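Local coordinates for caprin-2 (PDB 4OUS), which probably takes part in canonical Wnt signalling through its trimeric C1q domain and is also known as an RNA granule protein, at residues Ala10-Asn15 against Pro24-Leu29; Ile56-Lys61 against Thr93-Ala98; Leu68-Met73 against Val108-His113. The protein carries 1 engineered substitution. One frame throughout, in Å; residues are numbered along the deposited sequence. Where two conformers were deposited one is given.

Contact 1: Ala10-Asn15 against Pro24-Leu29; sequences AARTAN and PIAFDL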
ATOM      1  N   ALA A  10       0.143   4.378  12.972  1.00  5.74           N
ATOM      2  CA  ALA A  10      -0.922   5.120  13.617  1.00  5.93           C
ATOM      3  C   ALA A  10      -2.263   4.846  12.959  1.00  6.18           C
ATOM      4  O   ALA A  10      -2.327   4.442  11.789  1.00  6.63           O
ATOM      5  CB  ALA A  10      -0.619   6.605  13.587  1.00  7.87           C
ATOM      6  N   ALA A  11      -3.333   5.091  13.706  1.00  6.05           N
ATOM      7  CA  ALA A  11      -4.677   4.937  13.179  1.00  5.91           C
ATOM      8  C   ALA A  11      -5.584   5.990  13.783  1.00  6.06           C
ATOM      9  O   ALA A  11      -5.340   6.488  14.890  1.00  7.35           O
ATOM     10  CB  ALA A  11      -5.220   3.551  13.458  1.00  7.51           C
ATOM     11  N   ARG A  12      -6.644   6.319  13.057  1.00  6.41           N
ATOM     12  CA  ARG A  12      -7.621   7.252  13.568  1.00  7.90           C
ATOM     13  C   ARG A  12      -8.903   6.521  13.916  1.00  8.14           C
ATOM     14  O   ARG A  12      -9.474   5.808  13.080  1.00 10.78           O
ATOM     15  CB  ARG A  12      -7.884   8.363  12.564  1.00 16.44           C
ATOM     16  CG  ARG A  12      -8.070   9.689  13.256  1.00 23.96           C
ATOM     17  CD  ARG A  12      -8.666  10.699  12.339  1.00 19.32           C
ATOM     18  NE  ARG A  12      -9.625  11.529  13.050  1.00 12.89           N
ATOM     19  CZ  ARG A  12      -9.346  12.711  13.584  1.00 11.69           C
ATOM     20  NH1 ARG A  12      -8.118  13.212  13.494  1.00 13.80           N
ATOM     21  NH2 ARG A  12     -10.303  13.398  14.199  1.00 14.76           N
ATOM     22  N   THR A  13      -9.353   6.689  15.157  1.00  8.52           N
ATOM     23  CA  THR A  13     -10.489   5.908  15.637  1.00  9.24           C
ATOM     24  C   THR A  13     -11.755   6.734  15.816  1.00  8.44           C
ATOM     25  O   THR A  13     -12.770   6.218  16.279  1.00 10.58           O
ATOM     26  CB  THR A  13     -10.170   5.192  16.969  1.00 11.31           C
ATOM     27  OG1 THR A  13      -9.975   6.157  18.008  1.00 11.30           O
ATOM     28  CG2 THR A  13      -8.935   4.318  16.836  1.00 14.64           C
ATOM     29  N   ALA A  14     -11.695   7.999  15.422  1.00  8.65           N
ATOM     30  CA  ALA A  14     -12.875   8.856  15.363  1.00  9.12           C
ATOM     31  C   ALA A  14     -12.855   9.599  14.034  1.00  7.85           C
ATOM     32  O   ALA A  14     -11.791   9.806  13.453  1.00  8.74           O
ATOM     33  CB  ALA A  14     -12.901   9.831  16.526  1.00 12.61           C
ATOM     34  N   ASN A  15     -14.023  10.006  13.551  1.00  8.32           N
ATOM     35  CA  ASN A  15     -14.092  10.716  12.284  1.00  7.44           C
ATOM     36  C   ASN A  15     -13.316  12.029  12.322  1.00  7.81           C
ATOM     37  O   ASN A  15     -13.101  12.619  13.392  1.00  9.22           O
ATOM     38  CB  ASN A  15     -15.545  11.021  11.905  1.00  8.15           C
ATOM     39  CG  ASN A  15     -16.373   9.774  11.608  1.00  8.48           C
ATOM     40  OD1 ASN A  15     -15.859   8.664  11.471  1.00  8.87           O
ATOM     41  ND2 ASN A  15     -17.683   9.969  11.498  1.00 10.76           N
ATOM     42  N   PRO A  24      -4.267  19.546   8.791  1.00  6.87           N
ATOM     43  CA  PRO A  24      -3.479  18.367   9.160  0.66  6.79           C
ATOM     44  C   PRO A  24      -4.357  17.303   9.826  1.00  6.37           C
ATOM     45  O   PRO A  24      -5.328  17.631  10.521  1.00  8.51           O
ATOM     46  CB  PRO A  24      -2.448  18.930  10.137  0.66  8.26           C
ATOM     47  CG  PRO A  24      -3.142  20.095  10.758  0.66  9.55           C
ATOM     48  CD  PRO A  24      -3.982  20.697   9.667  0.66  8.61           C
ATOM     49  N   ILE A  25      -4.004  16.040   9.617  1.00  6.91           N
ATOM     50  CA  ILE A  25      -4.774  14.936  10.167  1.00  6.79           C
ATOM     51  C   ILE A  25      -4.072  14.347  11.380  1.00  6.79           C
ATOM     52  O   ILE A  25      -2.999  13.758  11.266  1.00  7.26           O
ATOM     53  CB  ILE A  25      -4.995  13.824   9.121  1.00  6.85           C
ATOM     54  CG1 ILE A  25      -5.691  14.376   7.876  1.00  6.60           C
ATOM     55  CG2 ILE A  25      -5.795  12.674   9.724  1.00  7.68           C
ATOM     56  CD1 ILE A  25      -5.498  13.512   6.641  1.00  7.84           C
ATOM     57  N   ALA A  26      -4.678  14.514  12.547  1.00  7.30           N
ATOM     58  CA  ALA A  26      -4.197  13.872  13.765  1.00  7.93           C
ATOM     59  C   ALA A  26      -4.535  12.385  13.748  1.00  7.63           C
ATOM     60  O   ALA A  26      -5.540  11.980  13.163  1.00  8.94           O
ATOM     61  CB  ALA A  26      -4.808  14.544  14.988  1.00  9.13           C
ATOM     62  N   PHE A  27      -3.694  11.569  14.375  1.00  7.55           N
ATOM     63  CA  PHE A  27      -3.972  10.141  14.520  1.00  7.83           C
ATOM     64  C   PHE A  27      -3.848   9.785  15.988  1.00  7.99           C
ATOM     65  O   PHE A  27      -2.761   9.874  16.551  1.00 10.07           O
ATOM     66  CB  PHE A  27      -3.011   9.288  13.687  1.00  8.10           C
ATOM     67  CG  PHE A  27      -3.263   9.358  12.206  1.00  7.32           C
ATOM     68  CD1 PHE A  27      -2.757  10.402  11.454  1.00  7.36           C
ATOM     69  CD2 PHE A  27      -4.008   8.377  11.573  1.00  8.06           C
ATOM     70  CE1 PHE A  27      -2.992  10.470  10.100  1.00  7.87           C
ATOM     71  CE2 PHE A  27      -4.251   8.439  10.222  1.00  8.34           C
ATOM     72  CZ  PHE A  27      -3.744   9.490   9.481  1.00  8.08           C
ATOM     73  N   ASP A  28      -4.949   9.380  16.609  1.00  7.97           N
ATOM     74  CA  ASP A  28      -4.995   9.222  18.060  1.00  9.11           C
ATOM     75  C   ASP A  28      -4.368   7.930  18.571  1.00  7.72           C
ATOM     76  O   ASP A  28      -3.914   7.875  19.721  1.00 10.63           O
ATOM     77  CB  ASP A  28      -6.446   9.300  18.544  1.00  9.79           C
ATOM     78  CG  ASP A  28      -7.328   8.261  17.884  1.00  8.91           C
ATOM     79  OD1 ASP A  28      -7.731   8.477  16.721  1.00 10.10           O
ATOM     80  OD2 ASP A  28      -7.615   7.223  18.520  1.00 11.08           O
ATOM     81  N   LEU A  29      -4.359   6.894  17.741  1.00  7.74           N
ATOM     82  CA  LEU A  29      -3.939   5.578  18.187  1.00  7.77           C
ATOM     83  C   LEU A  29      -2.618   5.186  17.550  1.00  6.96           C
ATOM     84  O   LEU A  29      -2.400   5.430  16.357  1.00  7.88           O
ATOM     85  CB  LEU A  29      -5.027   4.555  17.857  1.00  8.20           C
ATOM     86  CG  LEU A  29      -4.793   3.132  18.360  1.00  9.32           C
ATOM     87  CD1 LEU A  29      -6.115   2.507  18.758  1.00 10.69           C
ATOM     88  CD2 LEU A  29      -4.102   2.275  17.311  1.00 10.35           C
TER
HETATM   89  O   HOH W   1      -7.172  15.936  13.056  0.88 13.32           O
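The Arg12 side chain lies over the backbone of Ala26, its CG 3.4 Å from Ala26 O, where strand 7-12 of a C1q jelly-roll sheet meets the loop leading into its outermost strand, 29-34. Two backbone bonds pair Ala11 with Leu29 in antiparallel fashion, and because Asp28 and Leu29 both face Ala11 the pair forms a classic beta bulge. The bulge turns the Asp28 carboxylate back onto the turn that follows strand 7-12: its CG sits between the backbone N and the carbonyl carbon (chi1 57°), and from there both oxygens reach Thr13. Asp28 OD1 takes the Thr13 N-H on its syn lone pair at 2.9 Å, nearly straight at 167°, while Thr13 OG1 donates to Asp28 OD2 at 2.6 Å. On the inner side Phe27 turns the edge of its ring to the backbone of Ala11 and Arg12, and Phe27 CB meets Ala10 CB at 3.6 Å; Phe38 packs on Ala10 and Phe27. Arg12 spreads its guanidinium among carbonyls: NE binds Ala14 O, NH2 binds Asn15 O, and NH1 reaches Ala26 O from above the carbonyl plane. These bonds fix the rotation of the group and tie the turn to the incoming chain, although its charged atoms do not touch Asp28. Arg12 NH1 also donates to a water, 2.9 Å away, which accepts a second hydrogen bond from Ala26 N.

Contact 2: Ile56-Lys61 against Thr93-Ala98; sequences IFHILK and TASNHA
Phe57 lies with one ring face under the backbone of Asn96, whose N stands over the ring, offset toward its rim, while Phe57 CZ touches Asn96 CB at 3.5 Å. Its CG takes the position between backbone N and carbonyl carbon (chi1 65°), which swings the ring beneath the neighbouring strand. Ile70, Ala82 and Leu110 pack around this ring in the core of the jelly roll, and an alanine in place of Phe57 would probably open a gap between the two sheets and leave Asn96 without its aromatic floor. Backbone hydrogen bonds join the antiparallel strands at two hydrogen-bonded pairs, Phe57 with Asn96 and Ile59 with Ala94; the latter is the tighter, with Ile59 N to Ala94 O at 2.8 Å. On the face carrying Ile56, His58 and Leu60, His58 CD2 approaches Ser95 CB at 3.5 Å, and Leu60 CD1 comes to 3.3 Å from Thr93 OG1. A water lies 2.8 Å from Ser95 OG and 3.2 Å from His58 NE2. Polar ends on both faces look to other subunits: His58 ND1 bonds His97 of the third subunit, whereas Asn96 OD1 binds Thr126 and His97 NE2 binds Ser128, both of the second. The face of Phe57, Ile59 and Ala94 closes the core, Asn96 on it reaching the second subunit, while the histidine face meets both neighbours, where paired imidazoles could make association pH-sensitive.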
ATOM      1  N   ILE A  56       3.563   5.005   4.279  1.00  5.57           N
ATOM      2  CA  ILE A  56       2.396   4.385   3.664  1.00  5.28           C
ATOM      3  C   ILE A  56       1.156   4.930   4.373  1.00  5.13           C
ATOM      4  O   ILE A  56       1.176   5.131   5.596  1.00  5.59           O
ATOM      5  CB  ILE A  56       2.423   2.834   3.779  1.00  6.70           C
ATOM      6  CG1 ILE A  56       3.781   2.246   3.387  1.00  9.13           C
ATOM      7  CG2 ILE A  56       1.293   2.210   2.967  1.00  7.95           C
ATOM      8  CD1 ILE A  56       3.881   0.744   3.600  1.00 12.09           C
ATOM      9  N   PHE A  57       0.068   5.167   3.644  1.00  4.94           N
ATOM     10  CA  PHE A  57      -1.175   5.560   4.290  1.00  4.94           C
ATOM     11  C   PHE A  57      -2.372   5.001   3.544  1.00  4.61           C
ATOM     12  O   PHE A  57      -2.323   4.792   2.330  1.00  4.90           O
ATOM     13  CB  PHE A  57      -1.283   7.090   4.424  1.00  6.01           C
ATOM     14  CG  PHE A  57      -1.361   7.835   3.120  1.00  5.96           C
ATOM     15  CD1 PHE A  57      -2.589   8.096   2.529  1.00  7.30           C
ATOM     16  CD2 PHE A  57      -0.219   8.317   2.506  1.00  7.82           C
ATOM     17  CE1 PHE A  57      -2.675   8.804   1.337  1.00  8.71           C
ATOM     18  CE2 PHE A  57      -0.307   9.027   1.313  1.00  9.32           C
ATOM     19  CZ  PHE A  57      -1.533   9.270   0.739  1.00  9.78           C
ATOM     20  N   HIS A  58      -3.446   4.773   4.297  1.00  4.76           N
ATOM     21  CA  HIS A  58      -4.721   4.284   3.793  1.00  5.33           C
ATOM     22  C   HIS A  58      -5.806   5.042   4.533  1.00  5.36           C
ATOM     23  O   HIS A  58      -5.914   4.883   5.751  1.00  6.62           O
ATOM     24  CB  HIS A  58      -4.888   2.782   4.044  1.00  6.48           C
ATOM     25  CG  HIS A  58      -4.013   1.917   3.197  1.00  6.12           C
ATOM     26  ND1 HIS A  58      -2.715   1.592   3.527  1.00  6.91           N
ATOM     27  CD2 HIS A  58      -4.275   1.299   2.023  1.00  7.39           C
ATOM     28  CE1 HIS A  58      -2.215   0.813   2.583  1.00  8.04           C
ATOM     29  NE2 HIS A  58      -3.141   0.615   1.663  1.00  8.89           N
ATOM     30  N   ILE A  59      -6.597   5.854   3.838  1.00  5.50           N
ATOM     31  CA  ILE A  59      -7.585   6.689   4.511  1.00  5.84           C
ATOM     32  C   ILE A  59      -8.979   6.398   3.956  1.00  5.39           C
ATOM     33  O   ILE A  59      -9.213   6.550   2.761  1.00  6.30           O
ATOM     34  CB  ILE A  59      -7.254   8.187   4.349  1.00  6.82           C
ATOM     35  CG1 ILE A  59      -5.814   8.503   4.798  1.00  7.53           C
ATOM     36  CG2 ILE A  59      -8.267   9.036   5.092  1.00  7.22           C
ATOM     37  CD1 ILE A  59      -5.534   8.280   6.264  1.00  8.01           C
ATOM     38  N   LEU A  60      -9.899   5.974   4.818  1.00  5.71           N
ATOM     39  CA  LEU A  60     -11.265   5.680   4.403  1.00  5.95           C
ATOM     40  C   LEU A  60     -12.114   6.940   4.521  1.00  5.89           C
ATOM     41  O   LEU A  60     -12.109   7.588   5.573  1.00  6.65           O
ATOM     42  CB  LEU A  60     -11.857   4.559   5.261  1.00  6.89           C
ATOM     43  CG  LEU A  60     -13.182   3.974   4.771  1.00  7.23           C
ATOM     44  CD1 LEU A  60     -12.958   3.106   3.541  1.00 10.18           C
ATOM     45  CD2 LEU A  60     -13.882   3.188   5.874  1.00  9.54           C
ATOM     46  N   LYS A  61     -12.840   7.290   3.462  1.00  6.46           N
ATOM     47  CA  LYS A  61     -13.691   8.479   3.503  1.00  6.92           C
ATOM     48  C   LYS A  61     -15.056   8.194   4.099  1.00  6.84           C
ATOM     49  O   LYS A  61     -15.534   7.058   4.064  1.00  7.93           O
ATOM     50  CB  LYS A  61     -13.868   9.073   2.104  1.00  7.66           C
ATOM     51  CG  LYS A  61     -14.777   8.277   1.171  1.00  7.67           C
ATOM     52  CD  LYS A  61     -14.765   8.813  -0.268  1.00  8.26           C
ATOM     53  CE  LYS A  61     -15.246  10.255  -0.381  1.00  9.08           C
ATOM     54  NZ  LYS A  61     -16.682  10.399  -0.027  1.00  9.56           N
ATOM     55  N   THR A  93     -11.402   4.430  -0.378  1.00  7.04           N
ATOM     56  CA  THR A  93     -10.111   4.531   0.286  1.00  6.92           C
ATOM     57  C   THR A  93      -9.108   5.296  -0.561  1.00  5.87           C
ATOM     58  O   THR A  93      -8.886   4.959  -1.730  1.00  7.67           O
ATOM     59  CB  THR A  93      -9.560   3.134   0.612  1.00  8.39           C
ATOM     60  OG1 THR A  93     -10.564   2.394   1.317  1.00 10.17           O
ATOM     61  CG2 THR A  93      -8.300   3.217   1.458  1.00 10.40           C
ATOM     62  N   ALA A  94      -8.507   6.319   0.038  1.00  5.95           N
ATOM     63  CA  ALA A  94      -7.426   7.088  -0.567  1.00  6.09           C
ATOM     64  C   ALA A  94      -6.111   6.609   0.025  1.00  5.63           C
ATOM     65  O   ALA A  94      -5.906   6.707   1.247  1.00  7.46           O
ATOM     66  CB  ALA A  94      -7.623   8.578  -0.319  1.00  7.23           C
ATOM     67  N   SER A  95      -5.216   6.093  -0.815  1.00  5.54           N
ATOM     68  CA  SER A  95      -3.964   5.527  -0.331  0.61  5.60           C
ATOM     69  C   SER A  95      -2.801   5.889  -1.235  1.00  4.89           C
ATOM     70  O   SER A  95      -2.978   6.107  -2.441  1.00  5.79           O
ATOM     71  CB  SER A  95      -4.074   4.001  -0.204  0.61  6.58           C
ATOM     72  OG  SER A  95      -4.270   3.382  -1.463  0.61  8.73           O
ATOM     73  N   ASN A  96      -1.618   5.961  -0.644  1.00  5.16           N
ATOM     74  CA  ASN A  96      -0.393   6.091  -1.412  1.00  5.03           C
ATOM     75  C   ASN A  96       0.787   5.735  -0.507  1.00  5.02           C
ATOM     76  O   ASN A  96       0.607   5.270   0.629  1.00  5.93           O
ATOM     77  CB  ASN A  96      -0.240   7.492  -2.022  1.00  5.15           C
ATOM     78  CG  ASN A  96       0.443   7.458  -3.385  1.00  5.43           C
ATOM     79  OD1 ASN A  96       1.318   6.624  -3.629  1.00  5.83           O
ATOM     80  ND2 ASN A  96       0.061   8.367  -4.272  1.00  6.97           N
ATOM     81  N   HIS A  97       1.986   5.945  -1.022  1.00  5.83           N
ATOM     82  CA  HIS A  97       3.208   5.596  -0.332  1.00  5.68           C
ATOM     83  C   HIS A  97       4.309   6.503  -0.876  1.00  5.68           C
ATOM     84  O   HIS A  97       4.138   7.121  -1.934  1.00  6.33           O
ATOM     85  CB  HIS A  97       3.565   4.141  -0.601  1.00  6.48           C
ATOM     86  CG  HIS A  97       4.118   3.962  -1.975  1.00  7.15           C
ATOM     87  ND1 HIS A  97       3.326   3.864  -3.099  1.00  7.28           N
ATOM     88  CD2 HIS A  97       5.396   4.005  -2.415  1.00  7.92           C
ATOM     89  CE1 HIS A  97       4.101   3.808  -4.169  1.00  8.28           C
ATOM     90  NE2 HIS A  97       5.360   3.897  -3.781  1.00  8.82           N
ATOM     91  N   ALA A  98       5.451   6.540  -0.199  1.00  5.62           N
ATOM     92  CA  ALA A  98       6.617   7.224  -0.742  1.00  6.50           C
ATOM     93  C   ALA A  98       7.874   6.742  -0.042  1.00  5.79           C
ATOM     94  O   ALA A  98       7.823   6.304   1.107  1.00  7.32           O
ATOM     95  CB  ALA A  98       6.487   8.736  -0.595  1.00  9.22           C
TER
HETATM   96  O   HOH W   2      -3.648   0.661  -1.514  0.33 13.03           O

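Contact 3: Leu68-Met73 against Val108-His113; sequences LYINLM and VWLRLH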
ATOM      1  N   LEU A  68     -12.646  12.677  -1.412  1.00  6.85           N
ATOM      2  CA  LEU A  68     -11.537  12.691  -0.474  1.00  6.90           C
ATOM      3  C   LEU A  68     -10.224  12.928  -1.209  1.00  5.87           C
ATOM      4  O   LEU A  68      -9.879  12.181  -2.127  1.00  7.12           O
ATOM      5  CB  LEU A  68     -11.481  11.377   0.304  1.00  6.83           C
ATOM      6  CG  LEU A  68     -10.387  11.292   1.365  1.00  6.54           C
ATOM      7  CD1 LEU A  68     -10.668  12.264   2.495  1.00  9.97           C
ATOM      8  CD2 LEU A  68     -10.228   9.879   1.906  1.00  7.62           C
ATOM      9  N   TYR A  69      -9.505  13.973  -0.810  1.00  6.05           N
ATOM     10  CA  TYR A  69      -8.170  14.282  -1.312  1.00  6.35           C
ATOM     11  C   TYR A  69      -7.211  14.331  -0.133  1.00  5.81           C
ATOM     12  O   TYR A  69      -7.426  15.121   0.795  1.00  6.56           O
ATOM     13  CB  TYR A  69      -8.136  15.636  -2.012  1.00  6.80           C
ATOM     14  CG  TYR A  69      -8.802  15.757  -3.357  1.00  7.36           C
ATOM     15  CD1 TYR A  69      -8.037  15.765  -4.521  1.00  9.06           C
ATOM     16  CD2 TYR A  69     -10.181  15.920  -3.477  1.00  7.66           C
ATOM     17  CE1 TYR A  69      -8.621  15.912  -5.760  1.00 10.99           C
ATOM     18  CE2 TYR A  69     -10.774  16.074  -4.719  1.00  9.13           C
ATOM     19  CZ  TYR A  69      -9.988  16.068  -5.855  1.00  9.66           C
ATOM     20  OH  TYR A  69     -10.565  16.211  -7.100  1.00 13.31           O
ATOM     21  N   ILE A  70      -6.162  13.519  -0.185  1.00  5.95           N
ATOM     22  CA  ILE A  70      -5.131  13.469   0.844  1.00  5.59           C
ATOM     23  C   ILE A  70      -3.787  13.821   0.229  1.00  5.91           C
ATOM     24  O   ILE A  70      -3.462  13.332  -0.858  1.00  6.53           O
ATOM     25  CB  ILE A  70      -5.021  12.055   1.468  1.00  6.31           C
ATOM     26  CG1 ILE A  70      -6.358  11.572   2.031  1.00  7.90           C
ATOM     27  CG2 ILE A  70      -3.932  12.005   2.524  1.00  7.63           C
ATOM     28  CD1 ILE A  70      -6.841  12.355   3.223  1.00  9.56           C
ATOM     29  N   ASN A  71      -2.995  14.641   0.921  1.00  5.80           N
ATOM     30  CA  ASN A  71      -1.607  14.878   0.527  1.00  6.10           C
ATOM     31  C   ASN A  71      -0.655  14.366   1.597  1.00  5.38           C
ATOM     32  O   ASN A  71      -0.837  14.663   2.783  1.00  6.54           O
ATOM     33  CB  ASN A  71      -1.304  16.367   0.318  1.00  6.79           C
ATOM     34  CG  ASN A  71      -2.329  17.075  -0.535  1.00  6.73           C
ATOM     35  OD1 ASN A  71      -3.057  17.948  -0.045  1.00  8.26           O
ATOM     36  ND2 ASN A  71      -2.379  16.734  -1.819  1.00  7.25           N
ATOM     37  N   LEU A  72       0.387  13.649   1.180  1.00  5.51           N
ATOM     38  CA  LEU A  72       1.530  13.390   2.045  1.00  5.77           C
ATOM     39  C   LEU A  72       2.473  14.582   1.920  1.00  5.31           C
ATOM     40  O   LEU A  72       2.970  14.874   0.829  1.00  6.68           O
ATOM     41  CB  LEU A  72       2.245  12.099   1.657  1.00  6.38           C
ATOM     42  CG  LEU A  72       3.489  11.759   2.484  1.00  7.47           C
ATOM     43  CD1 LEU A  72       3.135  11.286   3.881  1.00  9.92           C
ATOM     44  CD2 LEU A  72       4.376  10.736   1.763  1.00  9.24           C
ATOM     45  N   MET A  73       2.667  15.280   3.030  1.00  5.92           N
ATOM     46  CA  MET A  73       3.448  16.504   3.099  1.00  6.17           C
ATOM     47  C   MET A  73       4.815  16.246   3.691  1.00  6.22           C
ATOM     48  O   MET A  73       4.946  15.469   4.639  1.00  6.58           O
ATOM     49  CB  MET A  73       2.736  17.541   3.967  1.00  6.77           C
ATOM     50  CG  MET A  73       1.278  17.781   3.617  1.00  7.12           C
ATOM     51  SD  MET A  73       1.043  18.556   1.997  1.00  7.56           S
ATOM     52  CE  MET A  73       1.824  20.142   2.268  1.00  9.66           C
ATOM     53  N   VAL A 108       6.938  15.078   8.423  1.00  7.28           N
ATOM     54  CA  VAL A 108       6.120  14.419   7.422  1.00  6.54           C
ATOM     55  C   VAL A 108       4.747  14.182   8.044  1.00  6.34           C
ATOM     56  O   VAL A 108       4.647  13.756   9.200  1.00  6.94           O
ATOM     57  CB  VAL A 108       6.768  13.103   6.944  1.00  7.19           C
ATOM     58  CG1 VAL A 108       5.862  12.374   5.969  1.00  7.03           C
ATOM     59  CG2 VAL A 108       8.126  13.385   6.305  1.00  8.64           C
ATOM     60  N   TRP A 109       3.695  14.494   7.295  1.00  6.15           N
ATOM     61  CA  TRP A 109       2.347  14.501   7.841  1.00  5.96           C
ATOM     62  C   TRP A 109       1.343  14.377   6.708  1.00  5.36           C
ATOM     63  O   TRP A 109       1.695  14.563   5.540  1.00  6.75           O
ATOM     64  CB  TRP A 109       2.098  15.779   8.659  1.00  7.18           C
ATOM     65  CG  TRP A 109       2.421  17.080   7.956  1.00  7.65           C
ATOM     66  CD1 TRP A 109       3.668  17.587   7.698  1.00  7.77           C
ATOM     67  CD2 TRP A 109       1.483  18.044   7.457  1.00  6.95           C
ATOM     68  NE1 TRP A 109       3.560  18.800   7.066  1.00  7.81           N
ATOM     69  CE2 TRP A 109       2.231  19.103   6.906  1.00  7.36           C
ATOM     70  CE3 TRP A 109       0.087  18.111   7.423  1.00  7.48           C
ATOM     71  CZ2 TRP A 109       1.628  20.217   6.322  1.00  8.03           C
ATOM     72  CZ3 TRP A 109      -0.512  19.221   6.851  1.00  8.50           C
ATOM     73  CH2 TRP A 109       0.259  20.258   6.305  1.00  8.50           C
ATOM     74  N   LEU A 110       0.107  14.028   7.048  1.00  5.95           N
ATOM     75  CA  LEU A 110      -0.960  13.947   6.064  1.00  5.96           C
ATOM     76  C   LEU A 110      -1.888  15.141   6.182  1.00  5.39           C
ATOM     77  O   LEU A 110      -2.296  15.533   7.282  1.00  6.56           O
ATOM     78  CB  LEU A 110      -1.770  12.665   6.224  1.00  6.14           C
ATOM     79  CG  LEU A 110      -1.017  11.349   6.045  1.00  6.59           C
ATOM     80  CD1 LEU A 110      -1.969  10.181   6.237  1.00  7.70           C
ATOM     81  CD2 LEU A 110      -0.344  11.259   4.696  1.00  9.48           C
ATOM     82  N   ARG A 111      -2.220  15.708   5.030  1.00  5.96           N
ATOM     83  CA  ARG A 111      -3.147  16.816   4.924  1.00  6.51           C
ATOM     84  C   ARG A 111      -4.465  16.346   4.322  1.00  5.96           C
ATOM     85  O   ARG A 111      -4.484  15.694   3.269  1.00  6.34           O
ATOM     86  CB  ARG A 111      -2.555  17.933   4.062  1.00  6.42           C
ATOM     87  CG  ARG A 111      -3.425  19.174   4.004  1.00  7.96           C
ATOM     88  CD  ARG A 111      -2.728  20.313   3.301  1.00  8.55           C
ATOM     89  NE  ARG A 111      -2.636  20.084   1.867  1.00  8.08           N
ATOM     90  CZ  ARG A 111      -2.199  20.999   1.009  1.00  9.75           C
ATOM     91  NH1 ARG A 111      -1.809  22.188   1.451  1.00 12.26           N
ATOM     92  NH2 ARG A 111      -2.155  20.730  -0.288  1.00 12.18           N
ATOM     93  N   LEU A 112      -5.561  16.697   4.990  1.00  5.98           N
ATOM     94  CA  LEU A 112      -6.894  16.525   4.453  1.00  6.35           C
ATOM     95  C   LEU A 112      -7.185  17.731   3.580  1.00  5.90           C
ATOM     96  O   LEU A 112      -7.498  18.806   4.085  1.00  7.32           O
ATOM     97  CB  LEU A 112      -7.920  16.391   5.578  1.00  6.10           C
ATOM     98  CG  LEU A 112      -9.367  16.206   5.140  1.00  6.62           C
ATOM     99  CD1 LEU A 112      -9.526  14.979   4.264  1.00  7.33           C
ATOM    100  CD2 LEU A 112     -10.278  16.123   6.354  1.00  7.58           C
ATOM    101  N   HIS A 113      -6.999  17.585   2.278  1.00  6.27           N
ATOM    102  CA  HIS A 113      -7.232  18.698   1.374  1.00  6.49           C
ATOM    103  C   HIS A 113      -8.731  18.986   1.274  1.00  5.92           C
ATOM    104  O   HIS A 113      -9.167  20.108   1.532  1.00  7.83           O
ATOM    105  CB  HIS A 113      -6.626  18.402   0.005  1.00  7.01           C
ATOM    106  CG  HIS A 113      -7.032  19.381  -1.046  1.00  8.23           C
ATOM    107  ND1 HIS A 113      -6.748  20.727  -0.959  1.00 10.64           N
ATOM    108  CD2 HIS A 113      -7.733  19.215  -2.192  1.00  9.12           C
ATOM    109  CE1 HIS A 113      -7.248  21.346  -2.016  1.00 11.43           C
ATOM    110  NE2 HIS A 113      -7.844  20.450  -2.782  1.00 12.62           N
TER
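The second sheet of the C1q beta sandwich contains this antiparallel pair, strands 68-74 and 107-114, with leucines, Ile70 and Val108 on the core side and a polar and aromatic row on the other. Along the row, Asn71 and Arg111 lie side by side. Arg111 NE and NH2 both donate to Asn71 OD1, each at 2.9 Å, so the single oxygen sits in the guanidinium plane while both nitrogens approach from the same face of the amide. Met73 SD lies over one face of that guanidinium. Nearer the start of its side chain, Met73 CB rests on the Trp109 indole in a CH-pi contact, 3.5 Å from the centroid of the five-membered ring; the bend at chi2 (-67°) carries Met73 SD above the six-membered ring of Trp109, 4.9 Å from its centroid, a Met-aromatic contact. At the other end His113 and Tyr69 form an offset edge-to-face pair, the edge of His113 toward the face of Tyr69, planes at 85°, and Trp122 of the second subunit meets His113 edge-to-face. Facing the core, Leu72 CD1 fits between Val108 CG1 and Leu110 CD2, and Leu68 CD1 presses tightly on Leu112 CD1 at 3.4 Å. Such a two-sided strand pair belongs to the jelly-roll sandwich of the C1q/TNF clan.

From the N terminus, contact 1 closes first: strand 7-12 leads into a short loop that returns through strand 23-24 to 24-29, a local closure completed before the others begin. Contacts 2 and 3 cross, since 56-61, 68-73, 93-98 and 108-113 alternate along the chain, so the chain passes from one sheet to the other between 51-60 and 68-74, and again between 93-102 and 107-114. Contacts 1 and 2 reach the same sheet, and contact 3 lies in the other. The core joins all three: Phe27 CZ packs on Ile59 CD1 and Leu110 CD1, and Phe57 CE1 on Ile70 CG2. Ile25 N, a probable donor to Leu110 O, carries contact 1 across to the second sheet. Contacts 2 and 3 both touch the second subunit.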